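Local coordinates for protein putidaredoxin reductase (Pseudomonas putida, PDB 1Q1R) that uses its bound FAD to pass electrons from NADH to the iron-sulfur protein putidaredoxin, which in turn supplies the cytochrome P450cam monooxygenase, at residues 17-22 against 307-312; 250-255 against 264-269; 348-353 against 361-366; 339-344 against 381-386. One frame throughout, in Å; residues are numbered along the deposited sequence.

Interaction 1: 17-22 against 307-312; sequences VEVAFG and EQARKI
The methyl group of A309 sits between E18 and V19, and this apolar packing makes up most of the contact. A309 CB lies 3.5 Å from E18 CG and 3.7 Å from V19 CG2, so one small knob meets the aliphatic root of the glutamate on one flank and a valine branch on the other. Because alanine projects so little, the backbones come close: the CA atoms of V19 and A309 are 4.8 Å apart, and the short helical axes approach to 8.2 Å with a crossing angle of -35°. One turn further along, I312 CG2 meets V19 CG1 at 4.1 Å; the branched valine thus serves both residues, one with each methyl group.

The charged part lies at the more exposed margin. E18 sends CG away from its backbone N (chi1 -172°) and then bends at chi2, so that the methylenes lie on A309 while the carboxylate turns toward R310. The extended arginine chain receives E18 OE2 at the edge of its guanidinium, 3.7 Å from R310 NE, a long salt bridge between two nearly perpendicular planes. E18 OE1 also has a long, weak ion pair with R65.

Helix 14-25 is backed by strands 6-10 and 31-35, with V19 and A20 resting on I9. A GxGxxG sequence (G11, G13, G16) runs from the turn after strand 6-10 into the start of this helix, and its backbone amides face FAD, consistent with a Rossmann-type dinucleotide-binding turn. Helix 302-316 brings I312 and Q308 onto V282, just beyond strand 279-281, and Q308 onto strand 286-290.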
loop_
_atom_site.group_PDB
_atom_site.type_symbol
_atom_site.label_atom_id
_atom_site.label_comp_id
_atom_site.label_asym_id
_atom_site.label_seq_id
_atom_site.Cartn_x
_atom_site.Cartn_y
_atom_site.Cartn_z
ATOM N N VAL A 17 -2.804 3.726 -14.291
ATOM C CA VAL A 17 -3.815 3.095 -15.132
ATOM C C VAL A 17 -5.225 3.606 -14.826
ATOM O O VAL A 17 -6.025 3.815 -15.743
ATOM C CB VAL A 17 -3.775 1.547 -14.970
ATOM C CG1 VAL A 17 -4.969 0.908 -15.655
ATOM C CG2 VAL A 17 -2.474 1.000 -15.569
ATOM N N GLU A 18 -5.527 3.804 -13.543
ATOM C CA GLU A 18 -6.844 4.294 -13.135
ATOM C C GLU A 18 -7.046 5.734 -13.636
ATOM O O GLU A 18 -8.154 6.132 -13.988
ATOM C CB GLU A 18 -6.972 4.234 -11.613
ATOM C CG GLU A 18 -8.361 4.547 -11.072
ATOM C CD GLU A 18 -9.443 3.671 -11.678
ATOM O OE1 GLU A 18 -9.225 2.446 -11.823
ATOM O OE2 GLU A 18 -10.521 4.214 -12.005
ATOM N N VAL A 19 -5.971 6.512 -13.667
ATOM C CA VAL A 19 -6.062 7.883 -14.161
ATOM C C VAL A 19 -6.381 7.809 -15.654
ATOM O O VAL A 19 -7.295 8.474 -16.147
ATOM C CB VAL A 19 -4.731 8.649 -13.959
ATOM C CG1 VAL A 19 -4.727 9.933 -14.787
ATOM C CG2 VAL A 19 -4.544 8.983 -12.488
ATOM N N ALA A 20 -5.632 6.971 -16.363
ATOM C CA ALA A 20 -5.813 6.796 -17.800
ATOM C C ALA A 20 -7.250 6.429 -18.177
ATOM O O ALA A 20 -7.890 7.132 -18.966
ATOM C CB ALA A 20 -4.844 5.730 -18.319
ATOM N N PHE A 21 -7.759 5.332 -17.622
ATOM C CA PHE A 21 -9.116 4.904 -17.931
ATOM C C PHE A 21 -10.177 5.822 -17.338
ATOM O O PHE A 21 -11.251 5.982 -17.915
ATOM C CB PHE A 21 -9.350 3.460 -17.477
ATOM C CG PHE A 21 -8.682 2.439 -18.356
ATOM C CD1 PHE A 21 -7.360 2.071 -18.140
ATOM C CD2 PHE A 21 -9.361 1.890 -19.438
ATOM C CE1 PHE A 21 -6.724 1.172 -18.989
ATOM C CE2 PHE A 21 -8.733 0.991 -20.293
ATOM C CZ PHE A 21 -7.413 0.632 -20.069
ATOM N N GLY A 22 -9.878 6.422 -16.191
ATOM C CA GLY A 22 -10.829 7.327 -15.573
ATOM C C GLY A 22 -11.008 8.529 -16.479
ATOM O O GLY A 22 -12.121 9.009 -16.700
ATOM N N GLU A 307 -9.131 6.660 -5.186
ATOM C CA GLU A 307 -9.696 7.962 -4.848
ATOM C C GLU A 307 -8.927 9.091 -5.532
ATOM O O GLU A 307 -9.520 9.932 -6.210
ATOM C CB GLU A 307 -9.691 8.160 -3.329
ATOM C CG GLU A 307 -10.103 9.560 -2.877
ATOM C CD GLU A 307 -10.203 9.692 -1.367
ATOM O OE1 GLU A 307 -9.353 9.118 -0.655
ATOM O OE2 GLU A 307 -11.124 10.384 -0.889
ATOM N N GLN A 308 -7.606 9.098 -5.371
ATOM C CA GLN A 308 -6.783 10.134 -5.982
ATOM C C GLN A 308 -6.843 10.108 -7.507
ATOM O O GLN A 308 -6.912 11.155 -8.150
ATOM C CB GLN A 308 -5.328 10.010 -5.511
ATOM C CG GLN A 308 -5.146 10.329 -4.038
ATOM C CD GLN A 308 -3.688 10.473 -3.622
ATOM O OE1 GLN A 308 -3.391 10.663 -2.443
ATOM N NE2 GLN A 308 -2.777 10.392 -4.586
ATOM N N ALA A 309 -6.827 8.913 -8.087
ATOM C CA ALA A 309 -6.877 8.784 -9.540
ATOM C C ALA A 309 -8.211 9.286 -10.093
ATOM O O ALA A 309 -8.265 9.893 -11.164
ATOM C CB ALA A 309 -6.652 7.326 -9.943
ATOM N N ARG A 310 -9.289 9.028 -9.366
ATOM C CA ARG A 310 -10.603 9.473 -9.805
ATOM C C ARG A 310 -10.742 10.991 -9.687
ATOM O O ARG A 310 -11.403 11.626 -10.508
ATOM C CB ARG A 310 -11.690 8.747 -9.004
ATOM C CG ARG A 310 -11.906 7.330 -9.520
ATOM C CD ARG A 310 -12.496 6.376 -8.496
ATOM N NE ARG A 310 -12.548 5.021 -9.045
ATOM C CZ ARG A 310 -12.865 3.933 -8.350
ATOM N NH1 ARG A 310 -13.164 4.027 -7.060
ATOM N NH2 ARG A 310 -12.880 2.746 -8.947
ATOM N N LYS A 311 -10.096 11.568 -8.680
ATOM C CA LYS A 311 -10.142 13.006 -8.466
ATOM C C LYS A 311 -9.420 13.721 -9.609
ATOM O O LYS A 311 -9.900 14.739 -10.118
ATOM C CB LYS A 311 -9.490 13.357 -7.127
ATOM C CG LYS A 311 -9.564 14.832 -6.754
ATOM C CD LYS A 311 -8.978 15.072 -5.374
ATOM C CE LYS A 311 -9.047 16.546 -4.984
ATOM N NZ LYS A 311 -8.495 16.792 -3.617
ATOM N N ILE A 312 -8.272 13.181 -10.013
ATOM C CA ILE A 312 -7.499 13.763 -11.105
ATOM C C ILE A 312 -8.302 13.730 -12.402
ATOM O O ILE A 312 -8.373 14.723 -13.125
ATOM C CB ILE A 312 -6.169 13.002 -11.325
ATOM C CG1 ILE A 312 -5.186 13.345 -10.202
ATOM C CG2 ILE A 312 -5.587 13.344 -12.694
ATOM C CD1 ILE A 312 -3.814 12.720 -10.363
#

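Interaction 2: 250-255 against 264-269; sequences PNCELA and NGIVIN
C252 lays its sulfur over the backbone of G265, with SG 3.4 Å from G265 CA, and the same atom reaches I266 CG1 at 3.8 Å. Its first torsion (chi1 -47°) sets SG beside the cysteine's own backbone N and directs it across the gap. Glycine suits the position facing it: G265 adopts phi 134° and psi 168°, a conformation that strongly favours a residue without CB, and its bare main chain lets the large sulfur settle close.

I266 supplies the main hydrophobic arm. Its CG1 branch passes C252, and the terminal CD1 ends 3.8 Å from A255 CB, on the first turn of helix 253-257. The same CD1 lies 4.0 Å from N251 O. At the other end of the contact the ring of P250 lies against the turn into the strand, with CG 3.8 Å from G265 N, while the N264 side chain crosses it at about a right angle, its OD1 4.0 Å from P250 CG.

N251 is the centre of an inverse gamma turn that leads from strand 248-250 toward the helix; its side-chain OD1 is held by R113 and its carbonyl by T110. L254, in the first turn of the helix, touches FAD. The contact between the segments is van der Waals packing of sulfur, methyl groups, a proline ring and bare backbone: across it, fit of shape takes the place of polar pairing, while hydrogen bonds to residues outside it hold each segment.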
loop_
_atom_site.group_PDB
_atom_site.type_symbol
_atom_site.label_atom_id
_atom_site.label_comp_id
_atom_site.label_asym_id
_atom_site.label_seq_id
_atom_site.Cartn_x
_atom_site.Cartn_y
_atom_site.Cartn_z
ATOM N N PRO A 250 9.254 6.300 -1.715
ATOM C CA PRO A 250 8.516 6.873 -2.841
ATOM C C PRO A 250 9.473 7.296 -3.953
ATOM O O PRO A 250 10.563 7.797 -3.673
ATOM C CB PRO A 250 7.788 8.053 -2.205
ATOM C CG PRO A 250 8.741 8.492 -1.128
ATOM C CD PRO A 250 9.188 7.176 -0.531
ATOM N N ASN A 251 9.072 7.076 -5.204
ATOM C CA ASN A 251 9.894 7.439 -6.356
ATOM C C ASN A 251 9.641 8.900 -6.739
ATOM O O ASN A 251 8.781 9.200 -7.569
ATOM C CB ASN A 251 9.587 6.515 -7.547
ATOM C CG ASN A 251 10.050 5.080 -7.314
ATOM O OD1 ASN A 251 11.185 4.846 -6.895
ATOM N ND2 ASN A 251 9.176 4.114 -7.597
ATOM N N CYS A 252 10.410 9.800 -6.135
ATOM C CA CYS A 252 10.259 11.233 -6.370
ATOM C C CYS A 252 11.385 11.873 -7.181
ATOM O O CYS A 252 11.321 13.063 -7.494
ATOM C CB CYS A 252 10.154 11.957 -5.025
ATOM S SG CYS A 252 8.996 11.196 -3.867
ATOM N N GLU A 253 12.409 11.092 -7.517
ATOM C CA GLU A 253 13.552 11.609 -8.275
ATOM C C GLU A 253 13.212 12.519 -9.449
ATOM O O GLU A 253 13.800 13.588 -9.585
ATOM C CB GLU A 253 14.438 10.458 -8.758
ATOM C CG GLU A 253 15.246 9.815 -7.646
ATOM C CD GLU A 253 14.388 9.046 -6.663
ATOM O OE1 GLU A 253 14.864 8.778 -5.535
ATOM O OE2 GLU A 253 13.242 8.696 -7.023
ATOM N N LEU A 254 12.280 12.105 -10.300
ATOM C CA LEU A 254 11.901 12.927 -11.446
ATOM C C LEU A 254 11.419 14.301 -11.007
ATOM O O LEU A 254 11.736 15.314 -11.634
ATOM C CB LEU A 254 10.791 12.259 -12.256
ATOM C CG LEU A 254 11.151 11.049 -13.122
ATOM C CD1 LEU A 254 9.920 10.633 -13.919
ATOM C CD2 LEU A 254 12.298 11.403 -14.067
ATOM N N ALA A 255 10.647 14.324 -9.927
ATOM C CA ALA A 255 10.100 15.565 -9.400
ATOM C C ALA A 255 11.180 16.469 -8.820
ATOM O O ALA A 255 11.326 17.613 -9.240
ATOM C CB ALA A 255 9.045 15.259 -8.335
ATOM N N ASN A 264 9.391 13.419 1.399
ATOM C CA ASN A 264 8.949 12.051 1.652
ATOM C C ASN A 264 7.722 11.845 0.779
ATOM O O ASN A 264 6.670 11.423 1.252
ATOM C CB ASN A 264 8.569 11.847 3.123
ATOM C CG ASN A 264 8.271 10.389 3.450
ATOM O OD1 ASN A 264 7.877 9.613 2.579
ATOM N ND2 ASN A 264 8.446 10.016 4.712
ATOM N N GLY A 265 7.872 12.166 -0.499
ATOM C CA GLY A 265 6.781 12.036 -1.441
ATOM C C GLY A 265 6.699 13.293 -2.277
ATOM O O GLY A 265 7.344 14.294 -1.961
ATOM N N ILE A 266 5.921 13.244 -3.351
ATOM C CA ILE A 266 5.756 14.393 -4.227
ATOM C C ILE A 266 4.582 15.236 -3.721
ATOM O O ILE A 266 3.429 14.798 -3.739
ATOM C CB ILE A 266 5.499 13.939 -5.677
ATOM C CG1 ILE A 266 6.679 13.085 -6.154
ATOM C CG2 ILE A 266 5.308 15.151 -6.583
ATOM C CD1 ILE A 266 6.523 12.525 -7.550
ATOM N N VAL A 267 4.891 16.442 -3.258
ATOM C CA VAL A 267 3.884 17.351 -2.719
ATOM C C VAL A 267 2.877 17.831 -3.758
ATOM O O VAL A 267 3.249 18.305 -4.829
ATOM C CB VAL A 267 4.560 18.583 -2.067
ATOM C CG1 VAL A 267 3.504 19.552 -1.544
ATOM C CG2 VAL A 267 5.475 18.131 -0.937
ATOM N N ILE A 268 1.594 17.692 -3.438
ATOM C CA ILE A 268 0.525 18.129 -4.327
ATOM C C ILE A 268 -0.506 18.925 -3.531
ATOM O O ILE A 268 -0.638 18.739 -2.316
ATOM C CB ILE A 268 -0.188 16.933 -4.996
ATOM C CG1 ILE A 268 -0.835 16.037 -3.937
ATOM C CG2 ILE A 268 0.806 16.138 -5.815
ATOM C CD1 ILE A 268 -1.786 15.008 -4.511
ATOM N N ASN A 269 -1.237 19.803 -4.212
ATOM C CA ASN A 269 -2.250 20.614 -3.542
ATOM C C ASN A 269 -3.648 20.020 -3.666
ATOM O O ASN A 269 -3.825 18.929 -4.211
ATOM C CB ASN A 269 -2.251 22.054 -4.077
ATOM C CG ASN A 269 -2.544 22.134 -5.560
ATOM O OD1 ASN A 269 -3.285 21.320 -6.106
ATOM N ND2 ASN A 269 -1.978 23.141 -6.219
#

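Interaction 3: 348-353 against 361-366; sequences DRIIVR and FSVFYL
I350 and Y365 lie side by side and point the same way, with I350 CG2 4.0 Å from Y365 CD2. In I350 the larger branch takes the crowded position between backbone N and carbonyl carbon (chi1 73°); this sends CD1 to V363 CG1, also 4.0 Å away, so the two branches serve two neighbours on the strand opposite. V352 shares this face. On the other face I351 spreads its extended branch over the leucine, CG1 lying 4.1 Å from L366 CD1, and its CD1 lies over one face of the R349 guanidinium, toward the rim.

The two strands form an antiparallel beta hairpin, with 349-353 at the edge of the C-terminal sheet. Straight bonds such as F364 N to I351 O (2.9 Å, 175°) tie the backbones. At the open end D348 and R349 both face L366, a classic beta bulge in which D348 N donates to L366 O at 2.8 Å.

R353 keeps its chain extended as far as NE, CG opposite the backbone N (chi1 -178°). Its CB touches the edge of the F364 ring, 3.8 Å from CE1, and the aliphatic stem runs alongside that ring before the guanidinium, turned almost perpendicular to it, reaches E382 in a salt bridge.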
loop_
_atom_site.group_PDB
_atom_site.type_symbol
_atom_site.label_atom_id
_atom_site.label_comp_id
_atom_site.label_asym_id
_atom_site.label_seq_id
_atom_site.Cartn_x
_atom_site.Cartn_y
_atom_site.Cartn_z
ATOM N N ASP A 348 -4.791 8.658 22.109
ATOM C CA ASP A 348 -4.386 8.618 23.506
ATOM C C ASP A 348 -5.081 7.481 24.242
ATOM O O ASP A 348 -4.942 7.340 25.456
ATOM C CB ASP A 348 -4.677 9.949 24.199
ATOM C CG ASP A 348 -6.092 10.418 23.988
ATOM O OD1 ASP A 348 -7.025 9.638 24.263
ATOM O OD2 ASP A 348 -6.268 11.574 23.551
ATOM N N ARG A 349 -5.838 6.678 23.501
ATOM C CA ARG A 349 -6.518 5.526 24.081
ATOM C C ARG A 349 -7.331 4.757 23.056
ATOM O O ARG A 349 -7.765 5.301 22.042
ATOM C CB ARG A 349 -7.429 5.935 25.238
ATOM C CG ARG A 349 -8.660 6.723 24.842
ATOM C CD ARG A 349 -9.795 6.399 25.795
ATOM N NE ARG A 349 -10.928 7.302 25.636
ATOM C CZ ARG A 349 -12.129 7.083 26.161
ATOM N NH1 ARG A 349 -12.352 5.987 26.877
ATOM N NH2 ARG A 349 -13.104 7.963 25.976
ATOM N N ILE A 350 -7.526 3.478 23.332
ATOM C CA ILE A 350 -8.289 2.629 22.442
ATOM C C ILE A 350 -9.430 2.001 23.219
ATOM O O ILE A 350 -9.364 1.859 24.442
ATOM C CB ILE A 350 -7.425 1.496 21.847
ATOM C CG1 ILE A 350 -7.133 0.446 22.920
ATOM C CG2 ILE A 350 -6.121 2.065 21.299
ATOM C CD1 ILE A 350 -6.499 -0.818 22.384
ATOM N N ILE A 351 -10.479 1.641 22.497
ATOM C CA ILE A 351 -11.634 0.993 23.090
ATOM C C ILE A 351 -11.886 -0.236 22.234
ATOM O O ILE A 351 -12.079 -0.131 21.021
ATOM C CB ILE A 351 -12.879 1.912 23.073
ATOM C CG1 ILE A 351 -12.620 3.147 23.942
ATOM C CG2 ILE A 351 -14.097 1.145 23.574
ATOM C CD1 ILE A 351 -13.774 4.116 24.004
ATOM N N VAL A 352 -11.853 -1.402 22.863
ATOM C CA VAL A 352 -12.070 -2.645 22.149
ATOM C C VAL A 352 -13.528 -3.063 22.255
ATOM O O VAL A 352 -14.085 -3.138 23.348
ATOM C CB VAL A 352 -11.184 -3.773 22.719
ATOM C CG1 VAL A 352 -11.425 -5.069 21.950
ATOM C CG2 VAL A 352 -9.720 -3.359 22.655
ATOM N N ARG A 353 -14.142 -3.319 21.106
ATOM C CA ARG A 353 -15.528 -3.748 21.054
ATOM C C ARG A 353 -15.492 -5.213 20.642
ATOM O O ARG A 353 -15.277 -5.536 19.473
ATOM C CB ARG A 353 -16.297 -2.912 20.025
ATOM C CG ARG A 353 -17.777 -3.250 19.924
ATOM C CD ARG A 353 -18.430 -2.468 18.790
ATOM N NE ARG A 353 -19.836 -2.817 18.627
ATOM C CZ ARG A 353 -20.828 -2.310 19.355
ATOM N NH1 ARG A 353 -20.572 -1.416 20.302
ATOM N NH2 ARG A 353 -22.075 -2.703 19.139
ATOM N N PHE A 361 -13.788 -8.590 16.316
ATOM C CA PHE A 361 -13.853 -7.399 17.144
ATOM C C PHE A 361 -13.498 -6.161 16.347
ATOM O O PHE A 361 -13.071 -6.245 15.194
ATOM C CB PHE A 361 -12.885 -7.539 18.324
ATOM C CG PHE A 361 -11.447 -7.750 17.911
ATOM C CD1 PHE A 361 -10.669 -6.684 17.470
ATOM C CD2 PHE A 361 -10.879 -9.018 17.950
ATOM C CE1 PHE A 361 -9.346 -6.878 17.076
ATOM C CE2 PHE A 361 -9.558 -9.225 17.559
ATOM C CZ PHE A 361 -8.790 -8.154 17.120
ATOM N N SER A 362 -13.688 -5.009 16.977
ATOM C CA SER A 362 -13.362 -3.727 16.376
ATOM C C SER A 362 -12.591 -2.945 17.429
ATOM O O SER A 362 -12.909 -3.014 18.618
ATOM C CB SER A 362 -14.629 -2.969 15.988
ATOM O OG SER A 362 -15.349 -3.669 14.988
ATOM N N VAL A 363 -11.571 -2.216 16.997
ATOM C CA VAL A 363 -10.767 -1.430 17.917
ATOM C C VAL A 363 -10.863 0.030 17.513
ATOM O O VAL A 363 -10.487 0.409 16.393
ATOM C CB VAL A 363 -9.282 -1.877 17.893
ATOM C CG1 VAL A 363 -8.485 -1.117 18.946
ATOM C CG2 VAL A 363 -9.186 -3.375 18.150
ATOM N N PHE A 364 -11.384 0.847 18.422
ATOM C CA PHE A 364 -11.539 2.271 18.155
ATOM C C PHE A 364 -10.371 3.064 18.720
ATOM O O PHE A 364 -10.036 2.937 19.893
ATOM C CB PHE A 364 -12.857 2.786 18.756
ATOM C CG PHE A 364 -14.087 2.143 18.172
ATOM C CD1 PHE A 364 -14.505 0.887 18.599
ATOM C CD2 PHE A 364 -14.808 2.783 17.165
ATOM C CE1 PHE A 364 -15.620 0.274 18.031
ATOM C CE2 PHE A 364 -15.924 2.178 16.591
ATOM C CZ PHE A 364 -16.329 0.922 17.022
ATOM N N TYR A 365 -9.746 3.877 17.876
ATOM C CA TYR A 365 -8.624 4.709 18.299
ATOM C C TYR A 365 -9.142 6.124 18.518
ATOM O O TYR A 365 -9.648 6.756 17.589
ATOM C CB TYR A 365 -7.526 4.718 17.232
ATOM C CG TYR A 365 -6.867 3.372 17.032
ATOM C CD1 TYR A 365 -7.545 2.325 16.406
ATOM C CD2 TYR A 365 -5.575 3.136 17.495
ATOM C CE1 TYR A 365 -6.954 1.076 16.249
ATOM C CE2 TYR A 365 -4.972 1.891 17.342
ATOM C CZ TYR A 365 -5.665 0.866 16.720
ATOM O OH TYR A 365 -5.071 -0.366 16.578
ATOM N N LEU A 366 -9.018 6.618 19.748
ATOM C CA LEU A 366 -9.500 7.953 20.073
ATOM C C LEU A 366 -8.436 8.902 20.608
ATOM O O LEU A 366 -7.444 8.490 21.208
ATOM C CB LEU A 366 -10.635 7.879 21.107
ATOM C CG LEU A 366 -11.927 7.128 20.772
ATOM C CD1 LEU A 366 -11.681 5.628 20.806
ATOM C CD2 LEU A 366 -13.008 7.507 21.777
#

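Interaction 4: 339-344 against 381-386; sequences KMVGLS and VEFNQS
F383 buries the largest area of residues 381-386 in the contact, and its flat ring slides beneath K339. With CG pointing away from the backbone N (chi1 174°), the phenyl group leaves the helix toward the strand and receives K339 CB over its centre, a CH-pi contact of 3.6 Å to the centroid and 13° off the ring normal. The lysine then bends at chi3 and folds back along the ring, bringing CE to 3.4 Å from F383 CE2. Lysine suits this place because its long chain can follow the phenyl group; NZ too stays beside it, 3.5 Å from F383 CD2. At the ring edge stands the strand backbone, M340 C lying 3.6 Å from F383 CE1, and V341 CB approaches the same CE1 at 3.5 Å.

One turn on, S386 offers CB to V341 CG1 at 4.0 Å. Its OG turns back into its own helix and donates to E382 O at 2.6 Å, from the opposite face of that carbonyl to S386 N; a small serine can thus hide its hydroxyl and still pack against valine.

The strand and helix axes are 8.8 Å apart and only 12° from parallel. With W328 also meeting F383, this is a helix packed on one face of the antiparallel sheet of the C-terminal domain, an alpha+beta arrangement.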
loop_
_atom_site.group_PDB
_atom_site.type_symbol
_atom_site.label_atom_id
_atom_site.label_comp_id
_atom_site.label_asym_id
_atom_site.label_seq_id
_atom_site.Cartn_x
_atom_site.Cartn_y
_atom_site.Cartn_z
ATOM N N LYS A 339 -9.910 -5.097 8.055
ATOM C CA LYS A 339 -10.197 -3.837 7.379
ATOM C C LYS A 339 -9.942 -2.679 8.333
ATOM O O LYS A 339 -10.469 -2.641 9.446
ATOM C CB LYS A 339 -11.643 -3.819 6.876
ATOM C CG LYS A 339 -11.979 -5.009 5.989
ATOM C CD LYS A 339 -13.338 -4.868 5.321
ATOM C CE LYS A 339 -13.302 -3.843 4.197
ATOM N NZ LYS A 339 -14.623 -3.730 3.499
ATOM N N MET A 340 -9.123 -1.737 7.884
ATOM C CA MET A 340 -8.755 -0.589 8.693
ATOM C C MET A 340 -9.222 0.719 8.061
ATOM O O MET A 340 -9.063 0.924 6.856
ATOM C CB MET A 340 -7.231 -0.550 8.862
ATOM C CG MET A 340 -6.593 -1.797 9.506
ATOM S SD MET A 340 -6.742 -3.389 8.612
ATOM C CE MET A 340 -7.523 -4.410 9.900
ATOM N N VAL A 341 -9.804 1.599 8.872
ATOM C CA VAL A 341 -10.256 2.900 8.385
ATOM C C VAL A 341 -9.697 4.017 9.262
ATOM O O VAL A 341 -9.651 3.894 10.486
ATOM C CB VAL A 341 -11.803 3.008 8.354
ATOM C CG1 VAL A 341 -12.382 2.734 9.732
ATOM C CG2 VAL A 341 -12.211 4.392 7.875
ATOM N N GLY A 342 -9.260 5.098 8.622
ATOM C CA GLY A 342 -8.710 6.228 9.347
ATOM C C GLY A 342 -7.238 6.081 9.670
ATOM O O GLY A 342 -6.618 5.060 9.358
ATOM N N LEU A 343 -6.681 7.112 10.300
ATOM C CA LEU A 343 -5.277 7.129 10.690
ATOM C C LEU A 343 -5.215 7.214 12.210
ATOM O O LEU A 343 -5.738 8.152 12.807
ATOM C CB LEU A 343 -4.575 8.334 10.056
ATOM C CG LEU A 343 -4.726 8.400 8.531
ATOM C CD1 LEU A 343 -4.069 9.660 7.991
ATOM C CD2 LEU A 343 -4.106 7.153 7.906
ATOM N N SER A 344 -4.570 6.228 12.824
ATOM C CA SER A 344 -4.452 6.141 14.278
ATOM C C SER A 344 -3.459 7.096 14.940
ATOM O O SER A 344 -3.495 7.295 16.158
ATOM C CB SER A 344 -4.088 4.709 14.665
ATOM O OG SER A 344 -2.879 4.311 14.038
ATOM N N VAL A 381 -19.623 -4.937 8.661
ATOM C CA VAL A 381 -20.663 -3.949 8.911
ATOM C C VAL A 381 -20.156 -2.827 9.809
ATOM O O VAL A 381 -20.342 -1.645 9.498
ATOM C CB VAL A 381 -21.915 -4.589 9.550
ATOM C CG1 VAL A 381 -22.971 -3.518 9.804
ATOM C CG2 VAL A 381 -22.471 -5.668 8.625
ATOM N N GLU A 382 -19.509 -3.182 10.915
ATOM C CA GLU A 382 -18.990 -2.152 11.802
ATOM C C GLU A 382 -17.907 -1.355 11.078
ATOM O O GLU A 382 -17.652 -0.197 11.406
ATOM C CB GLU A 382 -18.445 -2.764 13.100
ATOM C CG GLU A 382 -19.494 -3.568 13.876
ATOM C CD GLU A 382 -19.158 -3.747 15.351
ATOM O OE1 GLU A 382 -17.960 -3.845 15.696
ATOM O OE2 GLU A 382 -20.105 -3.806 16.168
ATOM N N PHE A 383 -17.272 -1.968 10.082
ATOM C CA PHE A 383 -16.251 -1.257 9.318
ATOM C C PHE A 383 -16.939 -0.165 8.494
ATOM O O PHE A 383 -16.555 1.006 8.535
ATOM C CB PHE A 383 -15.504 -2.209 8.381
ATOM C CG PHE A 383 -14.546 -1.509 7.462
ATOM C CD1 PHE A 383 -13.410 -0.885 7.969
ATOM C CD2 PHE A 383 -14.805 -1.427 6.098
ATOM C CE1 PHE A 383 -12.546 -0.184 7.130
ATOM C CE2 PHE A 383 -13.949 -0.729 5.250
ATOM C CZ PHE A 383 -12.818 -0.105 5.769
ATOM N N ASN A 384 -17.961 -0.552 7.743
ATOM C CA ASN A 384 -18.694 0.411 6.929
ATOM C C ASN A 384 -19.286 1.508 7.812
ATOM O O ASN A 384 -19.237 2.689 7.471
ATOM C CB ASN A 384 -19.800 -0.295 6.147
ATOM C CG ASN A 384 -19.281 -0.988 4.899
ATOM O OD1 ASN A 384 -19.943 -1.864 4.338
ATOM N ND2 ASN A 384 -18.098 -0.585 4.447
ATOM N N GLN A 385 -19.831 1.120 8.958
ATOM C CA GLN A 385 -20.413 2.099 9.868
ATOM C C GLN A 385 -19.336 3.027 10.420
ATOM O O GLN A 385 -19.580 4.216 10.622
ATOM C CB GLN A 385 -21.141 1.391 11.016
ATOM C CG GLN A 385 -22.300 0.529 10.549
ATOM C CD GLN A 385 -22.926 -0.277 11.670
ATOM O OE1 GLN A 385 -22.232 -0.982 12.404
ATOM N NE2 GLN A 385 -24.247 -0.186 11.802
ATOM N N SER A 386 -18.144 2.485 10.652
ATOM C CA SER A 386 -17.043 3.281 11.185
ATOM C C SER A 386 -16.539 4.320 10.186
ATOM O O SER A 386 -16.065 5.383 10.584
ATOM C CB SER A 386 -15.889 2.375 11.625
ATOM O OG SER A 386 -16.273 1.565 12.727
#

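Interactions 1 and 2 belong to the nucleotide-binding part of the chain, their nearest atoms about 5 Å apart, whereas interactions 3 and 4 build the C-terminal domain, with centres about 33 Å and 23 Å from that of interaction 1. The buried contacts, 1 and 4, join a helix to another helix and to a strand mainly by side-chain packing, with charges kept to the margin in interaction 1. Interaction 2, partly buried, is apolar fitting close to FAD. Interaction 3 differs: backbone hydrogen bonds dominate at the sheet edge. Interactions 3 and 4 share that sheet and meet at E382, which takes the R353 salt bridge and probably a hydrogen bond from S362, joining helix 380-391 to the hairpin.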